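Local structure of arginase (Trypanosoma brucei brucei, 4RHJ) at residues 232-245 against 275-288. The protein is of unknown function, adopting the arginase-deacetylase fold and belonging to the arginase family but having evolved without the binuclear manganese cluster. Sequence-based numbering, arbitrary orientation.
Sequences DIRNDYPVFISIDA and GIRGPKVVGIDVYG
Tyr287 and Asp244 meet at the carboxyl ends of two neighbouring parallel strands, and their packing shows how a side chain can be turned across its neighbour. With CG wedged between the backbone N and the carbonyl carbon (chi1 62°), the Tyr287 ring leans over strand 239-244, one face against Asp244 CA and its CE2 3.3 Å from Asp244 OD2. Ser242 OG comes to the edge of the same ring, 3.2 Å from Tyr287 CE1. Second-shell bonds fix these groups: Tyr287 OH pairs with His167, Ser242 OG with Thr147, and Asp244 with Ser246 N and Ser169. Asp244 is a manganese-binding residue in another crystal structure of this protein, but this chain carries no metal. Backbone bonds, among them Tyr287 N to Ile243 O at 3.1 Å, join the two strands.

The strands are the ends of a beta-alpha-beta crossover through helix 266-274, set centrally in the parallel sheet of the arginase-deacetylase fold. Val239 pairs with Val281 but Ile241 with Ile284, the extra residue being taken up as a beta bulge around Val282, whose backbone turns helical. There Val282 CG2 lies at the edge of the Phe240 ring, 3.4 Å from Phe240 CD1, while Gly283 O sits over a face of that ring and accepts Ile241 N at 2.7 Å. Helix 148-157 covers Phe240 with Met150 and Val151.

On the face bearing Val239 and Ile241, Ile276 follows the connecting helix and points its CD1 tip to tip at Ile241 CD1, 3.8 Å away. Farther out, Ile276 CG1 runs alongside Ile233 CD1. Beyond it the Arg277 chain, bent at its second torsion, makes a salt bridge from NH2 to Asp232 OD1 at 2.8 Å. It meets the anti side somewhat out of the carboxylate plane, the two planes 45° apart, while Arg234 forms a second salt bridge to Asp232 OD2.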
loop_
_atom_site.group_PDB
_atom_site.type_symbol
_atom_site.label_atom_id
_atom_site.label_comp_id
_atom_site.label_asym_id
_atom_site.label_seq_id
_atom_site.Cartn_x
_atom_site.Cartn_y
_atom_site.Cartn_z
ATOM N N ASP A 232 -25.393 4.631 4.896
ATOM C CA ASP A 232 -25.597 5.878 4.181
ATOM C C ASP A 232 -25.610 7.099 5.107
ATOM O O ASP A 232 -26.095 7.035 6.222
ATOM C CB ASP A 232 -26.899 5.840 3.380
ATOM C CG ASP A 232 -26.982 4.666 2.435
ATOM O OD1 ASP A 232 -26.063 4.496 1.611
ATOM O OD2 ASP A 232 -27.986 3.919 2.514
ATOM N N ILE A 233 -25.062 8.206 4.592
ATOM C CA ILE A 233 -25.000 9.487 5.289
ATOM C C ILE A 233 -26.443 9.967 5.423
ATOM O O ILE A 233 -26.800 10.546 6.457
ATOM C CB ILE A 233 -24.170 10.555 4.578
ATOM C CG1 ILE A 233 -22.883 9.998 3.993
ATOM C CG2 ILE A 233 -23.837 11.682 5.522
ATOM C CD1 ILE A 233 -21.593 10.743 4.356
ATOM N N ARG A 234 -27.246 9.770 4.374
ATOM C CA ARG A 234 -28.686 9.958 4.424
ATOM C C ARG A 234 -29.122 11.324 4.952
ATOM O O ARG A 234 -29.844 11.419 5.947
ATOM C CB ARG A 234 -29.337 8.840 5.266
ATOM C CG ARG A 234 -29.635 7.533 4.541
ATOM C CD ARG A 234 -30.250 6.487 5.453
ATOM N NE ARG A 234 -29.852 5.125 5.083
ATOM C CZ ARG A 234 -28.852 4.453 5.654
ATOM N NH1 ARG A 234 -28.130 5.017 6.610
ATOM N NH2 ARG A 234 -28.561 3.220 5.267
ATOM N N ASN A 235 -28.669 12.386 4.295
ATOM C CA ASN A 235 -29.084 13.734 4.685
ATOM C C ASN A 235 -29.608 14.514 3.487
ATOM O O ASN A 235 -29.278 14.204 2.348
ATOM C CB ASN A 235 -27.926 14.491 5.341
ATOM C CG ASN A 235 -26.754 14.658 4.410
ATOM O OD1 ASN A 235 -26.616 15.670 3.737
ATOM N ND2 ASN A 235 -25.919 13.649 4.348
ATOM N N ASP A 236 -30.412 15.535 3.766
ATOM C CA ASP A 236 -30.917 16.430 2.740
ATOM C C ASP A 236 -30.131 17.743 2.738
ATOM O O ASP A 236 -30.568 18.731 2.145
ATOM C CB ASP A 236 -32.412 16.699 2.959
ATOM C CG ASP A 236 -33.227 15.415 3.068
ATOM O OD1 ASP A 236 -32.627 14.356 3.346
ATOM O OD2 ASP A 236 -34.461 15.461 2.880
ATOM N N TYR A 237 -28.979 17.744 3.417
ATOM C CA TYR A 237 -28.125 18.931 3.561
ATOM C C TYR A 237 -26.998 18.960 2.532
ATOM O O TYR A 237 -26.208 18.022 2.483
ATOM C CB TYR A 237 -27.517 18.987 4.971
ATOM C CG TYR A 237 -28.532 19.045 6.080
ATOM C CD1 TYR A 237 -28.988 20.260 6.569
ATOM C CD2 TYR A 237 -29.043 17.884 6.636
ATOM C CE1 TYR A 237 -29.928 20.315 7.586
ATOM C CE2 TYR A 237 -29.980 17.925 7.651
ATOM C CZ TYR A 237 -30.420 19.143 8.124
ATOM O OH TYR A 237 -31.356 19.192 9.133
ATOM N N PRO A 238 -26.916 20.045 1.723
ATOM C CA PRO A 238 -25.903 20.282 0.678
ATOM C C PRO A 238 -24.472 19.993 1.136
ATOM O O PRO A 238 -24.046 20.503 2.161
ATOM C CB PRO A 238 -26.077 21.770 0.363
ATOM C CG PRO A 238 -27.510 22.016 0.613
ATOM C CD PRO A 238 -27.876 21.162 1.798
ATOM N N VAL A 239 -23.740 19.188 0.379
ATOM C CA VAL A 239 -22.441 18.722 0.829
ATOM C C VAL A 239 -21.260 19.428 0.160
ATOM O O VAL A 239 -21.148 19.456 -1.050
ATOM C CB VAL A 239 -22.268 17.185 0.609
ATOM C CG1 VAL A 239 -20.938 16.724 1.164
ATOM C CG2 VAL A 239 -23.391 16.400 1.273
ATOM N N PHE A 240 -20.389 20.006 0.975
ATOM C CA PHE A 240 -19.056 20.396 0.539
ATOM C C PHE A 240 -18.169 19.193 0.764
ATOM O O PHE A 240 -18.266 18.525 1.790
ATOM C CB PHE A 240 -18.540 21.609 1.322
ATOM C CG PHE A 240 -17.190 22.116 0.870
ATOM C CD1 PHE A 240 -17.082 23.282 0.117
ATOM C CD2 PHE A 240 -16.022 21.441 1.216
ATOM C CE1 PHE A 240 -15.833 23.753 -0.301
ATOM C CE2 PHE A 240 -14.780 21.906 0.795
ATOM C CZ PHE A 240 -14.687 23.062 0.042
ATOM N N ILE A 241 -17.297 18.891 -0.181
ATOM C CA ILE A 241 -16.414 17.767 0.041
ATOM C C ILE A 241 -14.990 18.279 0.083
ATOM O O ILE A 241 -14.535 18.923 -0.858
ATOM C CB ILE A 241 -16.612 16.678 -1.030
ATOM C CG1 ILE A 241 -17.971 16.001 -0.798
ATOM C CG2 ILE A 241 -15.497 15.656 -0.961
ATOM C CD1 ILE A 241 -18.297 14.852 -1.724
ATOM N N SER A 242 -14.317 18.033 1.210
ATOM C CA SER A 242 -12.941 18.486 1.427
ATOM C C SER A 242 -12.064 17.276 1.695
ATOM O O SER A 242 -12.328 16.492 2.616
ATOM C CB SER A 242 -12.843 19.475 2.587
ATOM O OG SER A 242 -11.572 20.117 2.603
ATOM N N ILE A 243 -11.025 17.150 0.873
ATOM C CA ILE A 243 -10.207 15.950 0.784
ATOM C C ILE A 243 -8.727 16.286 0.910
ATOM O O ILE A 243 -8.118 16.840 0.009
ATOM C CB ILE A 243 -10.462 15.203 -0.548
ATOM C CG1 ILE A 243 -11.828 14.505 -0.513
ATOM C CG2 ILE A 243 -9.337 14.211 -0.850
ATOM C CD1 ILE A 243 -12.277 13.982 -1.853
ATOM N N ASP A 244 -8.177 16.002 2.072
ATOM C CA ASP A 244 -6.753 16.107 2.284
ATOM C C ASP A 244 -6.139 14.771 1.936
ATOM O O ASP A 244 -6.552 13.729 2.449
ATOM C CB ASP A 244 -6.443 16.476 3.723
ATOM C CG ASP A 244 -5.001 16.917 3.923
ATOM O OD1 ASP A 244 -4.125 16.539 3.126
ATOM O OD2 ASP A 244 -4.749 17.647 4.898
ATOM N N ALA A 245 -5.166 14.822 1.041
ATOM C CA ALA A 245 -4.406 13.664 0.623
ATOM C C ALA A 245 -3.744 12.982 1.821
ATOM O O ALA A 245 -3.406 11.789 1.776
ATOM C CB ALA A 245 -3.373 14.079 -0.409
ATOM N N GLY A 275 -20.190 6.565 -0.703
ATOM C CA GLY A 275 -21.316 6.550 0.210
ATOM C C GLY A 275 -21.757 7.871 0.803
ATOM O O GLY A 275 -22.547 7.873 1.742
ATOM N N ILE A 276 -21.285 8.986 0.251
ATOM C CA ILE A 276 -21.665 10.306 0.758
ATOM C C ILE A 276 -23.012 10.646 0.184
ATOM O O ILE A 276 -23.237 10.454 -0.998
ATOM C CB ILE A 276 -20.614 11.402 0.401
ATOM C CG1 ILE A 276 -19.359 11.225 1.256
ATOM C CG2 ILE A 276 -21.149 12.790 0.628
ATOM C CD1 ILE A 276 -18.245 12.183 0.930
ATOM N N ARG A 277 -23.920 11.123 1.021
ATOM C CA ARG A 277 -25.282 11.397 0.576
ATOM C C ARG A 277 -25.557 12.882 0.591
ATOM O O ARG A 277 -24.916 13.631 1.318
ATOM C CB ARG A 277 -26.311 10.689 1.462
ATOM C CG ARG A 277 -26.220 9.188 1.519
ATOM C CD ARG A 277 -26.695 8.517 0.261
ATOM N NE ARG A 277 -26.111 7.189 0.194
ATOM C CZ ARG A 277 -24.895 6.954 -0.269
ATOM N NH1 ARG A 277 -24.169 7.954 -0.730
ATOM N NH2 ARG A 277 -24.410 5.730 -0.289
ATOM N N GLY A 278 -26.517 13.316 -0.210
ATOM C CA GLY A 278 -26.867 14.722 -0.235
ATOM C C GLY A 278 -27.853 15.114 -1.313
ATOM O O GLY A 278 -28.194 14.306 -2.176
ATOM N N PRO A 279 -28.331 16.364 -1.251
ATOM C CA PRO A 279 -29.262 16.916 -2.229
ATOM C C PRO A 279 -28.485 17.499 -3.385
ATOM O O PRO A 279 -29.043 17.756 -4.459
ATOM C CB PRO A 279 -29.970 18.006 -1.446
ATOM C CG PRO A 279 -28.899 18.525 -0.544
ATOM C CD PRO A 279 -28.071 17.315 -0.157
ATOM N N LYS A 280 -27.190 17.684 -3.135
ATOM C CA LYS A 280 -26.261 18.378 -4.018
ATOM C C LYS A 280 -24.904 18.544 -3.336
ATOM O O LYS A 280 -24.818 18.616 -2.111
ATOM C CB LYS A 280 -26.801 19.754 -4.398
ATOM C CG LYS A 280 -27.235 20.565 -3.200
ATOM C CD LYS A 280 -26.630 21.951 -3.243
ATOM C CE LYS A 280 -25.118 21.892 -3.180
ATOM N NZ LYS A 280 -24.472 22.180 -4.496
ATOM N N VAL A 281 -23.850 18.630 -4.133
ATOM C CA VAL A 281 -22.540 18.955 -3.603
ATOM C C VAL A 281 -22.236 20.436 -3.838
ATOM O O VAL A 281 -22.425 20.931 -4.938
ATOM C CB VAL A 281 -21.451 18.064 -4.229
ATOM C CG1 VAL A 281 -20.071 18.504 -3.800
ATOM C CG2 VAL A 281 -21.683 16.624 -3.848
ATOM N N VAL A 282 -21.807 21.155 -2.803
ATOM C CA VAL A 282 -21.580 22.590 -2.954
ATOM C C VAL A 282 -20.225 22.854 -3.598
ATOM O O VAL A 282 -20.011 23.896 -4.228
ATOM C CB VAL A 282 -21.671 23.360 -1.613
ATOM C CG1 VAL A 282 -22.725 22.765 -0.712
ATOM C CG2 VAL A 282 -20.353 23.419 -0.925
ATOM N N GLY A 283 -19.326 21.889 -3.468
ATOM C CA GLY A 283 -17.999 22.023 -4.021
ATOM C C GLY A 283 -17.032 21.012 -3.450
ATOM O O GLY A 283 -17.328 20.339 -2.467
ATOM N N ILE A 284 -15.872 20.904 -4.089
ATOM C CA ILE A 284 -14.858 19.906 -3.745
ATOM C C ILE A 284 -13.444 20.501 -3.805
ATOM O O ILE A 284 -13.045 21.090 -4.802
ATOM C CB ILE A 284 -14.929 18.671 -4.689
ATOM C CG1 ILE A 284 -16.317 18.025 -4.666
ATOM C CG2 ILE A 284 -13.870 17.625 -4.320
ATOM C CD1 ILE A 284 -16.503 17.007 -5.736
ATOM N N ASP A 285 -12.701 20.339 -2.724
ATOM C CA ASP A 285 -11.344 20.839 -2.649
ATOM C C ASP A 285 -10.413 19.691 -2.390
ATOM O O ASP A 285 -10.414 19.107 -1.303
ATOM C CB ASP A 285 -11.164 21.897 -1.544
ATOM C CG ASP A 285 -9.719 22.413 -1.454
ATOM O OD1 ASP A 285 -9.006 22.393 -2.480
ATOM O OD2 ASP A 285 -9.298 22.839 -0.367
ATOM N N VAL A 286 -9.615 19.358 -3.385
ATOM C CA VAL A 286 -8.657 18.294 -3.172
ATOM C C VAL A 286 -7.252 18.871 -3.088
ATOM O O VAL A 286 -6.735 19.388 -4.071
ATOM C CB VAL A 286 -8.738 17.238 -4.267
ATOM C CG1 VAL A 286 -8.068 15.973 -3.792
ATOM C CG2 VAL A 286 -10.197 16.952 -4.594
ATOM N N TYR A 287 -6.647 18.739 -1.904
ATOM C CA TYR A 287 -5.433 19.455 -1.509
ATOM C C TYR A 287 -4.438 18.576 -0.759
ATOM O O TYR A 287 -4.678 17.392 -0.564
ATOM C CB TYR A 287 -5.803 20.640 -0.627
ATOM C CG TYR A 287 -6.497 20.263 0.673
ATOM C CD1 TYR A 287 -7.876 20.074 0.728
ATOM C CD2 TYR A 287 -5.771 20.113 1.846
ATOM C CE1 TYR A 287 -8.506 19.751 1.922
ATOM C CE2 TYR A 287 -6.384 19.798 3.028
ATOM C CZ TYR A 287 -7.751 19.610 3.074
ATOM O OH TYR A 287 -8.356 19.278 4.276
ATOM N N GLY A 288 -3.325 19.166 -0.328
ATOM C CA GLY A 288 -2.349 18.446 0.483
ATOM C C GLY A 288 -1.173 17.855 -0.267
ATOM O O GLY A 288 -0.280 17.259 0.328
#